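Local atomic coordinates of T cell receptor mu chain (Monodelphis domestica, PDB entry 7L15), a protein that forms the mu chain of the marsupial gamma-mu T cell receptor and probably takes part in antigen recognition at the T cell surface. Residues 16-21 with 36-41; 30-35 with 88-93. One frame throughout, in Å; residues are numbered along the deposited sequence.

Contact 1 (16-21 with 36-41); sequences TLLTES and CQTSGF
Cys36 faces Glu20 in a non-hydrogen-bonded pair where strand 17-21 runs antiparallel to strand 36-39. These are neighbouring strands of the immunoglobulin V domain. Cys36 SG, anti to its backbone N (chi1 174°), is thereby turned inward beside Leu18 CB, 3.9 Å away, and is joined to Cys105 SG by the disulfide that links the two sheets of the sandwich. Gln37 pairs with Thr19 through two backbone bonds, its N to Thr19 O and Thr19 N to its O, each 3.0 Å. Its amide turns away from Thr19: NE2 gives to Lys85 O, and OE1 accepts from Gln87 NE2. Thr38 returns to the Cys36 side, where its CG2 meets Leu18 CD2 at 3.8 Å. Its OG1 hydrogen-bonds to Asn86 O. Ser39 makes the next pair of backbone bonds, with Leu17, and Leu17 CB and CG rest against Ser39 O. Gly40 has a positive phi of 97°, a backbone that calls for glycine. Phe41 then crosses Leu18 at about a right angle, with CE1 4.1 Å from Leu18 CD2. The chemistry is therefore split: inside, Leu18 touches both Cys36 and Phe41, and buried Glu20 hydrogen-bonds through OE2 to Cys105 N; Leu17, Thr19, Gln37 and Ser39 take the outer face.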
loop_
_atom_site.group_PDB
_atom_site.type_symbol
_atom_site.label_atom_id
_atom_site.label_comp_id
_atom_site.label_asym_id
_atom_site.label_seq_id
_atom_site.Cartn_x
_atom_site.Cartn_y
_atom_site.Cartn_z
ATOM N N THR A 16 -8.061 -27.641 -3.025
ATOM C CA THR A 16 -8.244 -26.422 -3.819
ATOM C C THR A 16 -6.887 -25.970 -4.346
ATOM O O THR A 16 -6.102 -25.362 -3.623
ATOM C CB THR A 16 -8.899 -25.321 -2.996
ATOM O OG1 THR A 16 -10.168 -25.773 -2.519
ATOM C CG2 THR A 16 -9.075 -24.075 -3.847
ATOM N N LEU A 17 -6.609 -26.271 -5.609
ATOM C CA LEU A 17 -5.376 -25.860 -6.266
ATOM C C LEU A 17 -5.714 -24.759 -7.265
ATOM O O LEU A 17 -6.567 -24.949 -8.145
ATOM C CB LEU A 17 -4.712 -27.048 -6.966
ATOM C CG LEU A 17 -4.608 -28.326 -6.130
ATOM C CD1 LEU A 17 -4.056 -29.485 -6.969
ATOM C CD2 LEU A 17 -3.764 -28.072 -4.876
ATOM N N LEU A 18 -5.049 -23.622 -7.136
ATOM C CA LEU A 18 -5.289 -22.472 -8.004
ATOM C C LEU A 18 -3.937 -21.881 -8.354
ATOM O O LEU A 18 -3.113 -21.664 -7.460
ATOM C CB LEU A 18 -6.163 -21.402 -7.317
ATOM C CG LEU A 18 -7.431 -21.825 -6.547
ATOM C CD1 LEU A 18 -7.845 -20.733 -5.577
ATOM C CD2 LEU A 18 -8.561 -22.105 -7.500
ATOM N N THR A 19 -3.720 -21.608 -9.636
ATOM C CA THR A 19 -2.451 -21.075 -10.117
ATOM C C THR A 19 -2.757 -19.969 -11.111
ATOM O O THR A 19 -3.310 -20.240 -12.186
ATOM C CB THR A 19 -1.606 -22.173 -10.772
ATOM O OG1 THR A 19 -1.402 -23.209 -9.823
ATOM C CG2 THR A 19 -0.263 -21.638 -11.191
ATOM N N GLU A 20 -2.411 -18.732 -10.748
ATOM C CA GLU A 20 -2.670 -17.582 -11.601
ATOM C C GLU A 20 -1.487 -17.335 -12.524
ATOM O O GLU A 20 -0.324 -17.501 -12.136
ATOM C CB GLU A 20 -2.952 -16.323 -10.771
ATOM C CG GLU A 20 -4.010 -16.504 -9.689
ATOM C CD GLU A 20 -3.456 -17.059 -8.385
ATOM O OE1 GLU A 20 -2.370 -17.693 -8.405
ATOM O OE2 GLU A 20 -4.098 -16.826 -7.335
ATOM N N SER A 21 -1.792 -16.932 -13.753
ATOM C CA SER A 21 -0.764 -16.557 -14.704
ATOM C C SER A 21 -1.266 -15.361 -15.508
ATOM O O SER A 21 -2.449 -15.021 -15.476
ATOM C CB SER A 21 -0.405 -17.743 -15.597
ATOM O OG SER A 21 -1.559 -18.197 -16.281
ATOM N N CYS A 36 -6.551 -18.258 -14.388
ATOM C CA CYS A 36 -6.397 -19.052 -13.175
ATOM C C CYS A 36 -6.725 -20.502 -13.514
ATOM O O CYS A 36 -7.881 -20.836 -13.767
ATOM C CB CYS A 36 -7.292 -18.535 -12.060
ATOM S SG CYS A 36 -7.303 -19.594 -10.538
ATOM N N GLN A 37 -5.701 -21.354 -13.515
ATOM C CA GLN A 37 -5.854 -22.786 -13.728
ATOM C C GLN A 37 -6.216 -23.456 -12.406
ATOM O O GLN A 37 -5.466 -23.339 -11.428
ATOM C CB GLN A 37 -4.553 -23.364 -14.278
ATOM C CG GLN A 37 -4.600 -24.864 -14.476
ATOM C CD GLN A 37 -5.449 -25.244 -15.656
ATOM O OE1 GLN A 37 -5.057 -25.021 -16.800
ATOM N NE2 GLN A 37 -6.631 -25.794 -15.392
ATOM N N THR A 38 -7.352 -24.150 -12.366
ATOM C CA THR A 38 -7.788 -24.800 -11.140
ATOM C C THR A 38 -7.648 -26.312 -11.246
ATOM O O THR A 38 -7.569 -26.884 -12.337
ATOM C CB THR A 38 -9.240 -24.451 -10.800
ATOM O OG1 THR A 38 -10.120 -25.209 -11.626
ATOM C CG2 THR A 38 -9.494 -23.001 -11.024
ATOM N N SER A 39 -7.626 -26.955 -10.085
ATOM C CA SER A 39 -7.576 -28.406 -10.022
ATOM C C SER A 39 -7.931 -28.839 -8.611
ATOM O O SER A 39 -7.822 -28.060 -7.660
ATOM C CB SER A 39 -6.196 -28.952 -10.410
ATOM O OG SER A 39 -6.285 -30.341 -10.672
ATOM N N GLY A 40 -8.353 -30.099 -8.492
ATOM C CA GLY A 40 -8.513 -30.746 -7.208
ATOM C C GLY A 40 -9.920 -30.731 -6.646
ATOM O O GLY A 40 -10.167 -31.401 -5.638
ATOM N N PHE A 41 -10.840 -29.996 -7.264
ATOM C CA PHE A 41 -12.200 -29.861 -6.778
ATOM C C PHE A 41 -13.135 -29.808 -7.978
ATOM O O PHE A 41 -12.705 -29.615 -9.115
ATOM C CB PHE A 41 -12.377 -28.604 -5.923
ATOM C CG PHE A 41 -12.072 -27.331 -6.662
ATOM C CD1 PHE A 41 -10.758 -26.910 -6.826
ATOM C CD2 PHE A 41 -13.095 -26.559 -7.204
ATOM C CE1 PHE A 41 -10.466 -25.719 -7.527
ATOM C CE2 PHE A 41 -12.807 -25.377 -7.895
ATOM C CZ PHE A 41 -11.502 -24.960 -8.055
#

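Contact 2 (30-35 with 88-93); sequences KTLSLK and IFLQIE
This contact belongs to the immunoglobulin V-domain beta-sandwich, where strands 32-35 and 88-92 lie next to each other in one sheet. In immunoglobulin terms they are strands B and E. They run antiparallel at 167°, with their axes 4.6 Å apart at closest approach. Two hydrogen-bonded pairs join the backbones. Leu32 N bonds to Ile92 O at 2.7 Å, and Ile92 N returns a bond to Leu32 O. Leu34 and Leu90 repeat the exchange, Leu34 N to Leu90 O and Leu90 N to Leu34 O.

Leu32, Leu34, Leu90 and Ile92 send their side chains to the inner face of the sheet. Leu34 and Leu90 lie side by side and point the same way, with Leu34 CD1 3.8 Å from Leu90 CD2. Leu32 and Ile92 meet closer to the backbone, Leu32 CB to Ile92 CB at 4.0 Å. Tyr103 touches all four of these side chains, and Trp50 packs on Leu34 and Leu90. The four residues are thus part of the buried core between the two sheets.

The other face is more open and partly polar. Lys35 runs alongside Phe89, and the ring leans toward the lysine. The aliphatic part of Lys35 does the touching, with Lys35 CD 3.7 Å from Phe89 CE2, while the end of the chain leads away. Thr31, just before the strand, lays CG2 obliquely across Gln91, 3.7 Å from Gln91 CG. Ser33 and Gln91 form a non-hydrogen-bonded pair linked through a water. This water hydrogen-bonds with Ser33 OG at 3.0 Å and donates a hydrogen bond to Gln91 OE1 at 2.6 Å.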
loop_
_atom_site.group_PDB
_atom_site.type_symbol
_atom_site.label_atom_id
_atom_site.label_comp_id
_atom_site.label_asym_id
_atom_site.label_seq_id
_atom_site.Cartn_x
_atom_site.Cartn_y
_atom_site.Cartn_z
ATOM N N LYS A 30 -3.863 -0.296 -21.556
ATOM C CA LYS A 30 -3.960 -1.639 -22.107
ATOM C C LYS A 30 -4.969 -2.477 -21.326
ATOM O O LYS A 30 -5.482 -2.085 -20.273
ATOM C CB LYS A 30 -2.597 -2.333 -22.103
ATOM C CG LYS A 30 -1.570 -1.712 -23.051
ATOM C CD LYS A 30 -1.816 -2.112 -24.480
ATOM C CE LYS A 30 -0.541 -2.002 -25.299
ATOM N NZ LYS A 30 -0.827 -1.309 -26.577
ATOM N N THR A 31 -5.250 -3.655 -21.857
ATOM C CA THR A 31 -6.182 -4.578 -21.240
ATOM C C THR A 31 -5.409 -5.652 -20.487
ATOM O O THR A 31 -4.468 -6.243 -21.023
ATOM C CB THR A 31 -7.097 -5.195 -22.293
ATOM O OG1 THR A 31 -7.960 -4.171 -22.809
ATOM C CG2 THR A 31 -7.946 -6.336 -21.688
ATOM N N LEU A 32 -5.797 -5.884 -19.243
ATOM C CA LEU A 32 -5.238 -6.969 -18.456
ATOM C C LEU A 32 -6.026 -8.245 -18.737
ATOM O O LEU A 32 -7.256 -8.235 -18.687
ATOM C CB LEU A 32 -5.293 -6.614 -16.972
ATOM C CG LEU A 32 -4.702 -7.646 -16.014
ATOM C CD1 LEU A 32 -3.216 -7.804 -16.301
ATOM C CD2 LEU A 32 -4.944 -7.221 -14.582
ATOM N N SER A 33 -5.324 -9.339 -19.033
ATOM C CA SER A 33 -5.946 -10.654 -19.185
ATOM C C SER A 33 -5.209 -11.662 -18.313
ATOM O O SER A 33 -4.063 -12.001 -18.601
ATOM C CB SER A 33 -5.921 -11.115 -20.643
ATOM O OG SER A 33 -6.245 -10.051 -21.513
ATOM N N LEU A 34 -5.866 -12.170 -17.271
ATOM C CA LEU A 34 -5.247 -13.158 -16.403
ATOM C C LEU A 34 -5.974 -14.487 -16.525
ATOM O O LEU A 34 -7.167 -14.541 -16.837
ATOM C CB LEU A 34 -5.246 -12.706 -14.936
ATOM C CG LEU A 34 -4.553 -11.364 -14.657
ATOM C CD1 LEU A 34 -4.427 -11.074 -13.165
ATOM C CD2 LEU A 34 -3.185 -11.324 -15.305
ATOM N N LYS A 35 -5.242 -15.562 -16.267
ATOM C CA LYS A 35 -5.809 -16.899 -16.254
ATOM C C LYS A 35 -5.572 -17.514 -14.881
ATOM O O LYS A 35 -4.523 -17.299 -14.270
ATOM C CB LYS A 35 -5.196 -17.781 -17.362
ATOM C CG LYS A 35 -5.620 -19.240 -17.270
ATOM C CD LYS A 35 -5.293 -20.028 -18.533
ATOM C CE LYS A 35 -3.807 -20.045 -18.810
ATOM N NZ LYS A 35 -3.424 -21.253 -19.578
ATOM N N ILE A 88 -10.622 -20.159 -15.053
ATOM C CA ILE A 88 -11.367 -18.906 -15.118
ATOM C C ILE A 88 -10.399 -17.790 -15.472
ATOM O O ILE A 88 -9.199 -17.869 -15.201
ATOM C CB ILE A 88 -12.122 -18.529 -13.825
ATOM C CG1 ILE A 88 -11.170 -17.952 -12.770
ATOM C CG2 ILE A 88 -12.892 -19.709 -13.297
ATOM C CD1 ILE A 88 -11.871 -17.068 -11.759
ATOM N N PHE A 89 -10.945 -16.740 -16.078
ATOM C CA PHE A 89 -10.161 -15.635 -16.603
ATOM C C PHE A 89 -10.619 -14.321 -15.996
ATOM O O PHE A 89 -11.747 -14.195 -15.514
ATOM C CB PHE A 89 -10.257 -15.565 -18.115
ATOM C CG PHE A 89 -9.936 -16.858 -18.777
ATOM C CD1 PHE A 89 -10.922 -17.828 -18.947
ATOM C CD2 PHE A 89 -8.641 -17.131 -19.199
ATOM C CE1 PHE A 89 -10.626 -19.040 -19.538
ATOM C CE2 PHE A 89 -8.331 -18.348 -19.791
ATOM C CZ PHE A 89 -9.326 -19.303 -19.967
ATOM N N LEU A 90 -9.705 -13.360 -15.998
ATOM C CA LEU A 90 -9.987 -11.999 -15.583
ATOM C C LEU A 90 -9.659 -11.071 -16.739
ATOM O O LEU A 90 -8.652 -11.252 -17.432
ATOM C CB LEU A 90 -9.174 -11.621 -14.345
ATOM C CG LEU A 90 -9.154 -10.151 -13.935
ATOM C CD1 LEU A 90 -10.488 -9.765 -13.381
ATOM C CD2 LEU A 90 -8.075 -9.878 -12.887
ATOM N N GLN A 91 -10.509 -10.084 -16.964
ATOM C CA GLN A 91 -10.192 -9.062 -17.947
ATOM C C GLN A 91 -10.457 -7.693 -17.356
ATOM O O GLN A 91 -11.544 -7.442 -16.835
ATOM C CB GLN A 91 -10.991 -9.232 -19.231
ATOM C CG GLN A 91 -10.787 -8.043 -20.141
ATOM C CD GLN A 91 -11.522 -8.160 -21.460
ATOM O OE1 GLN A 91 -11.040 -8.813 -22.394
ATOM N NE2 GLN A 91 -12.690 -7.514 -21.550
ATOM N N ILE A 92 -9.455 -6.818 -17.422
ATOM C CA ILE A 92 -9.586 -5.454 -16.953
ATOM C C ILE A 92 -9.110 -4.553 -18.074
ATOM O O ILE A 92 -7.913 -4.523 -18.401
ATOM C CB ILE A 92 -8.808 -5.183 -15.663
ATOM C CG1 ILE A 92 -9.328 -6.073 -14.542
ATOM C CG2 ILE A 92 -8.998 -3.737 -15.236
ATOM C CD1 ILE A 92 -8.722 -5.749 -13.179
ATOM N N GLU A 93 -10.043 -3.837 -18.675
ATOM C CA GLU A 93 -9.708 -2.901 -19.727
ATOM C C GLU A 93 -9.259 -1.597 -19.116
ATOM O O GLU A 93 -9.582 -1.283 -17.966
ATOM C CB GLU A 93 -10.908 -2.658 -20.629
ATOM C CG GLU A 93 -11.472 -3.929 -21.177
ATOM C CD GLU A 93 -12.185 -3.711 -22.478
ATOM O OE1 GLU A 93 -13.397 -3.984 -22.523
ATOM O OE2 GLU A 93 -11.534 -3.254 -23.449
HETATM O O HOH W 1 -9.201 -10.601 -21.961
#

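Overall arrangement
Contacts 1 and 2 lie diagonally across strand 32-39 from each other in one sheet of the V domain, with centres 16 Å apart. They share this strand: contact 2 uses its beginning and contact 1 its end. Strand 17-27 pairs with one edge of it and strand 87-92 with the other. Along the chain the order is 16-21, 30-35, 36-41, 88-93, so the segments of the two contacts alternate. Contact 1 lies within a hairpin, while 52 residues lie between the segments of contact 2. The contacts meet directly, since Cys36 N probably bonds to Ile88 O and Ser21 N to Lys35 O. Strand 32-39 is thus a central strand, carrying the disulfide cysteine between its two neighbours.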